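Local coordinates for protein endostatin (Mus musculus, PDB 1KOE) that inhibits angiogenesis as the heparin-binding, C-terminal fragment of the non-collagenous end of collagen XVIII, at residues P2-V7 with V63-L68; K69-S74 with G91-S96. One frame throughout, in Å; residues are numbered along the deposited sequence.

Interaction 1 is the more buried of the two: 2-7 and 63-68 are paired backbone to backbone inside the mixed five-stranded sheet, with aliphatic side chains filling in on both faces. Interaction 2 follows in the chain, where 69-74 leaves that pair, turns and comes back as the outer strand 72-74. It is nearer the surface and has no direct backbone hydrogen bonds between its segments; a salt bridge, a cation-pi contact and a water join 69-74 to the loop 91-96. The two share an environment: strands 65-66 and 72-74 are sheet neighbours, His5 reaches Asp70, and the Asn67 amide reaches both Glu71 and Arg93.

Interaction 1 (P2-V7 with V63-L68); sequences PVLHLV and VPIVNL
Leu4 is held through both its backbone N-H and its carbonyl oxygen by the second strand: Leu4 N donates to Pro64 O at 3.0 Å, and Leu4 O accepts Val66 N at 2.9 Å in a nearly straight bond (170° at the hydrogen). The next link runs from Leu6 N to Val66 O, 2.9 Å. CA-H groups of Val3, Ile65 and His5 add weaker contacts to the same three carbonyl oxygens. Beyond this bond the two segments draw apart, and a water bridges them, donating to Leu6 O and accepting from Leu68 N.

This is parallel pairing, Leu4 beside Ile65 and His5 beside Val66, in the middle of the mixed five-stranded beta-sheet of the endostatin fold, which is related to that of the C-type lectins. Strand 4-8 is flanked on its other edge by strand 166-169, whose Cys167 carries a disulfide.

Apolar packing covers both faces. On the Leu4 face, Leu4 CG meets Val63 CG1 at 3.7 Å, the two side chains crossing at about a right angle, while Leu6 CB rests against Ile65 CG2 at 3.9 Å. On the His5 face, Val3 CG1 touches both Pro64 CG and Val66 CG1, 4.0 Å from the latter.

The imidazole of His5 has its own set of contacts. With CG beside the backbone N (chi1 -63°), the ring leans toward 63-68, and Val66 CG2 sits over its face in a CH-pi contact, 3.9 Å from the centroid and 29° off the normal. Asn67 O lies at the ring edge, 3.3 Å from His5 CD2. Both ring nitrogens hydrogen-bond to carboxylates, ND1 to Glu169 and NE2 to Asp70, which fixes the ring's rotation and probably favours its protonated form.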
loop_
_atom_site.group_PDB
_atom_site.type_symbol
_atom_site.label_atom_id
_atom_site.label_comp_id
_atom_site.label_asym_id
_atom_site.label_seq_id
_atom_site.Cartn_x
_atom_site.Cartn_y
_atom_site.Cartn_z
ATOM N N PRO A 2 7.253 19.758 -1.969
ATOM C CA PRO A 2 6.448 18.645 -2.487
ATOM C C PRO A 2 6.398 17.478 -1.531
ATOM O O PRO A 2 7.351 17.230 -0.792
ATOM C CB PRO A 2 7.165 18.282 -3.784
ATOM C CG PRO A 2 8.569 18.639 -3.525
ATOM C CD PRO A 2 8.448 19.975 -2.796
ATOM N N VAL A 3 5.270 16.779 -1.541
ATOM C CA VAL A 3 5.074 15.595 -0.713
ATOM C C VAL A 3 4.153 14.656 -1.487
ATOM O O VAL A 3 3.427 15.097 -2.372
ATOM C CB VAL A 3 4.361 15.927 0.624
ATOM C CG1 VAL A 3 5.227 16.817 1.511
ATOM C CG2 VAL A 3 3.023 16.546 0.359
ATOM N N LEU A 4 4.182 13.373 -1.137
ATOM C CA LEU A 4 3.305 12.362 -1.725
ATOM C C LEU A 4 2.582 11.709 -0.557
ATOM O O LEU A 4 3.222 11.242 0.400
ATOM C CB LEU A 4 4.105 11.289 -2.471
ATOM C CG LEU A 4 4.900 11.730 -3.698
ATOM C CD1 LEU A 4 5.633 10.516 -4.272
ATOM C CD2 LEU A 4 3.971 12.351 -4.734
ATOM N N HIS A 5 1.257 11.665 -0.622
ATOM C CA HIS A 5 0.470 11.058 0.448
ATOM C C HIS A 5 0.283 9.527 0.306
ATOM O O HIS A 5 0.005 9.020 -0.797
ATOM C CB HIS A 5 -0.901 11.724 0.556
ATOM C CG HIS A 5 -0.841 13.175 0.933
ATOM N ND1 HIS A 5 -0.652 14.177 0.011
ATOM C CD2 HIS A 5 -0.913 13.784 2.145
ATOM C CE1 HIS A 5 -0.607 15.346 0.632
ATOM N NE2 HIS A 5 -0.765 15.135 1.921
ATOM N N LEU A 6 0.440 8.810 1.416
ATOM C CA LEU A 6 0.238 7.359 1.469
ATOM C C LEU A 6 -0.964 7.215 2.413
ATOM O O LEU A 6 -0.888 7.581 3.584
ATOM C CB LEU A 6 1.474 6.656 2.032
ATOM C CG LEU A 6 1.460 5.125 2.063
ATOM C CD1 LEU A 6 1.451 4.550 0.672
ATOM C CD2 LEU A 6 2.706 4.632 2.815
ATOM N N VAL A 7 -2.075 6.691 1.902
ATOM C CA VAL A 7 -3.327 6.624 2.641
ATOM C C VAL A 7 -3.995 5.267 2.481
ATOM O O VAL A 7 -3.998 4.691 1.397
ATOM C CB VAL A 7 -4.301 7.724 2.100
ATOM C CG1 VAL A 7 -5.552 7.810 2.958
ATOM C CG2 VAL A 7 -3.606 9.090 2.063
ATOM N N VAL A 63 11.157 13.294 -2.893
ATOM C CA VAL A 63 9.886 13.828 -2.442
ATOM C C VAL A 63 9.458 13.015 -1.203
ATOM O O VAL A 63 9.263 11.805 -1.283
ATOM C CB VAL A 63 8.806 13.775 -3.552
ATOM C CG1 VAL A 63 7.485 14.258 -3.013
ATOM C CG2 VAL A 63 9.216 14.659 -4.736
ATOM N N PRO A 64 9.379 13.656 -0.029
ATOM C CA PRO A 64 8.978 12.891 1.146
ATOM C C PRO A 64 7.608 12.237 1.050
ATOM O O PRO A 64 6.704 12.760 0.409
ATOM C CB PRO A 64 9.046 13.925 2.278
ATOM C CG PRO A 64 8.908 15.230 1.601
ATOM C CD PRO A 64 9.691 15.051 0.327
ATOM N N ILE A 65 7.483 11.072 1.674
ATOM C CA ILE A 65 6.219 10.342 1.723
ATOM C C ILE A 65 5.608 10.687 3.077
ATOM O O ILE A 65 6.261 10.538 4.111
ATOM C CB ILE A 65 6.430 8.805 1.653
ATOM C CG1 ILE A 65 7.265 8.431 0.404
ATOM C CG2 ILE A 65 5.075 8.078 1.686
ATOM C CD1 ILE A 65 6.633 8.761 -0.946
ATOM N N VAL A 66 4.358 11.137 3.069
ATOM C CA VAL A 66 3.669 11.542 4.293
ATOM C C VAL A 66 2.321 10.858 4.399
ATOM O O VAL A 66 1.806 10.324 3.412
ATOM C CB VAL A 66 3.422 13.112 4.340
ATOM C CG1 VAL A 66 4.733 13.862 4.150
ATOM C CG2 VAL A 66 2.396 13.553 3.286
ATOM N N ASN A 67 1.775 10.820 5.604
ATOM C CA ASN A 67 0.451 10.248 5.786
ATOM C C ASN A 67 -0.624 11.322 5.491
ATOM O O ASN A 67 -0.295 12.444 5.082
ATOM C CB ASN A 67 0.294 9.588 7.167
ATOM C CG ASN A 67 0.388 10.568 8.315
ATOM O OD1 ASN A 67 0.165 11.771 8.155
ATOM N ND2 ASN A 67 0.650 10.042 9.502
ATOM N N LEU A 68 -1.892 10.974 5.696
ATOM C CA LEU A 68 -3.012 11.867 5.433
ATOM C C LEU A 68 -2.877 13.217 6.144
ATOM O O LEU A 68 -3.316 14.245 5.621
ATOM C CB LEU A 68 -4.306 11.188 5.870
ATOM C CG LEU A 68 -5.612 11.954 5.617
ATOM C CD1 LEU A 68 -5.913 11.957 4.135
ATOM C CD2 LEU A 68 -6.760 11.320 6.401
HETATM O O HOH W 1 -2.394 8.097 5.821
#

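Interaction 2 (K69-S74 with G91-S96); sequences KDEVLS and GARIFS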
loop_
_atom_site.group_PDB
_atom_site.type_symbol
_atom_site.label_atom_id
_atom_site.label_comp_id
_atom_site.label_asym_id
_atom_site.label_seq_id
_atom_site.Cartn_x
_atom_site.Cartn_y
_atom_site.Cartn_z
ATOM N N LYS A 69 -2.313 13.188 7.351
ATOM C CA LYS A 69 -2.118 14.380 8.177
ATOM C C LYS A 69 -0.772 15.069 7.943
ATOM O O LYS A 69 -0.356 15.917 8.740
ATOM C CB LYS A 69 -2.281 14.022 9.655
ATOM C CG LYS A 69 -3.709 13.569 10.014
ATOM C CD LYS A 69 -3.843 13.180 11.477
ATOM C CE LYS A 69 -5.310 13.117 11.906
ATOM N NZ LYS A 69 -6.156 12.290 10.987
ATOM N N ASP A 70 -0.114 14.725 6.841
ATOM C CA ASP A 70 1.173 15.297 6.466
ATOM C C ASP A 70 2.339 14.973 7.385
ATOM O O ASP A 70 3.344 15.682 7.381
ATOM C CB ASP A 70 1.089 16.822 6.223
ATOM C CG ASP A 70 0.290 17.182 4.982
ATOM O OD1 ASP A 70 -0.006 16.309 4.157
ATOM O OD2 ASP A 70 -0.047 18.364 4.813
ATOM N N GLU A 71 2.215 13.917 8.179
ATOM C CA GLU A 71 3.313 13.490 9.047
ATOM C C GLU A 71 4.267 12.694 8.171
ATOM O O GLU A 71 3.847 11.794 7.420
ATOM C CB GLU A 71 2.772 12.642 10.186
ATOM C CG GLU A 71 1.768 13.447 10.989
ATOM C CD GLU A 71 1.074 12.691 12.096
ATOM O OE1 GLU A 71 0.937 11.433 12.043
ATOM O OE2 GLU A 71 0.632 13.395 13.034
ATOM N N VAL A 72 5.544 13.051 8.225
ATOM C CA VAL A 72 6.547 12.417 7.387
ATOM C C VAL A 72 6.814 10.983 7.768
ATOM O O VAL A 72 7.074 10.683 8.939
ATOM C CB VAL A 72 7.857 13.225 7.372
ATOM C CG1 VAL A 72 8.861 12.615 6.386
ATOM C CG2 VAL A 72 7.557 14.679 7.025
ATOM N N LEU A 73 6.717 10.098 6.772
ATOM C CA LEU A 73 6.928 8.653 6.957
ATOM C C LEU A 73 8.274 8.187 6.434
ATOM O O LEU A 73 8.905 7.314 7.017
ATOM C CB LEU A 73 5.824 7.853 6.248
ATOM C CG LEU A 73 4.380 8.194 6.611
ATOM C CD1 LEU A 73 3.456 7.365 5.763
ATOM C CD2 LEU A 73 4.103 7.950 8.071
ATOM N N SER A 74 8.707 8.765 5.326
ATOM C CA SER A 74 9.969 8.386 4.702
ATOM C C SER A 74 10.470 9.582 3.888
ATOM O O SER A 74 9.672 10.381 3.388
ATOM C CB SER A 74 9.735 7.157 3.797
ATOM O OG SER A 74 10.889 6.817 3.062
ATOM N N GLY A 91 6.608 4.773 15.755
ATOM C CA GLY A 91 5.510 5.679 16.021
ATOM C C GLY A 91 4.800 6.188 14.788
ATOM O O GLY A 91 3.795 6.890 14.927
ATOM N N ALA A 92 5.325 5.874 13.600
ATOM C CA ALA A 92 4.707 6.281 12.325
ATOM C C ALA A 92 3.260 5.811 12.343
ATOM O O ALA A 92 2.982 4.714 12.806
ATOM C CB ALA A 92 5.440 5.631 11.142
ATOM N N ARG A 93 2.348 6.658 11.884
ATOM C CA ARG A 93 0.914 6.347 11.843
ATOM C C ARG A 93 0.411 6.355 10.403
ATOM O O ARG A 93 0.858 7.164 9.582
ATOM C CB ARG A 93 0.108 7.423 12.570
ATOM C CG ARG A 93 0.335 7.492 14.029
ATOM C CD ARG A 93 -0.681 8.405 14.646
ATOM N NE ARG A 93 -0.515 9.810 14.270
ATOM C CZ ARG A 93 -1.212 10.795 14.833
ATOM N NH1 ARG A 93 -2.102 10.502 15.778
ATOM N NH2 ARG A 93 -1.045 12.056 14.455
ATOM N N ILE A 94 -0.524 5.466 10.107
ATOM C CA ILE A 94 -1.121 5.444 8.785
ATOM C C ILE A 94 -2.616 5.587 8.974
ATOM O O ILE A 94 -3.225 4.874 9.775
ATOM C CB ILE A 94 -0.782 4.162 7.995
ATOM C CG1 ILE A 94 0.736 4.121 7.733
ATOM C CG2 ILE A 94 -1.595 4.122 6.676
ATOM C CD1 ILE A 94 1.203 2.946 6.932
ATOM N N PHE A 95 -3.168 6.610 8.335
ATOM C CA PHE A 95 -4.603 6.906 8.388
ATOM C C PHE A 95 -5.325 6.497 7.096
ATOM O O PHE A 95 -4.745 6.543 6.002
ATOM C CB PHE A 95 -4.827 8.417 8.582
ATOM C CG PHE A 95 -4.302 8.937 9.876
ATOM C CD1 PHE A 95 -5.088 8.900 11.013
ATOM C CD2 PHE A 95 -3.018 9.448 9.968
ATOM C CE1 PHE A 95 -4.592 9.363 12.238
ATOM C CE2 PHE A 95 -2.527 9.906 11.180
ATOM C CZ PHE A 95 -3.321 9.859 12.316
ATOM N N SER A 96 -6.589 6.109 7.244
ATOM C CA SER A 96 -7.441 5.790 6.105
ATOM C C SER A 96 -7.942 7.151 5.571
ATOM O O SER A 96 -7.731 8.191 6.228
ATOM C CB SER A 96 -8.615 4.949 6.572
ATOM O OG SER A 96 -9.363 5.646 7.547
HETATM O O HOH W 2 3.131 9.518 11.644
#
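Glu71 and Arg93 meet almost edge to edge, the carboxylate and guanidinium planes only 20° apart. Arg93 grips side-on: NE donates to Glu71 OE1 at 3.1 Å and NH2 to Glu71 OE2 at 2.6 Å, each oxygen lying close to the guanidinium plane and offering its syn lone pair. The bend at chi3 of Arg93 (-68°) turns this NE-NH2 edge toward the acid. OE1 is heavily used, since it also accepts from the Asn67 amide and from a water that in turn takes the backbone N-H of Arg93; together these fix the rotation of the carboxylate.

Phe95 points the edge of its ring at one face of the guanidinium, with Phe95 CZ 3.3 Å from the Arg93 guanidinium plane, over its centre. Lys69 lies over one face of the phenyl ring, the two side chains crossing at about a right angle. Its CD makes a CH-pi contact 3.8 Å from the centroid of the Phe95 ring, and a kink at the end of the chain (chi4 51°) folds NZ back over the same face, 3.7 Å from that centroid, as a cation-pi pair. Farther along, Leu73 CD2 packs against Ala92 CB at 4.1 Å and lies 3.7 Å from Arg93 O.

Strand 72-74 is an outer strand of the five-stranded sheet, beside 65-66, where Leu73 and Ser74 both face Ile65 in a classic beta bulge; Ser74 packs on helix 77-80. The loop 91-96, which follows that helix, bonds through the Phe95 backbone to Ala8 of strand 4-8.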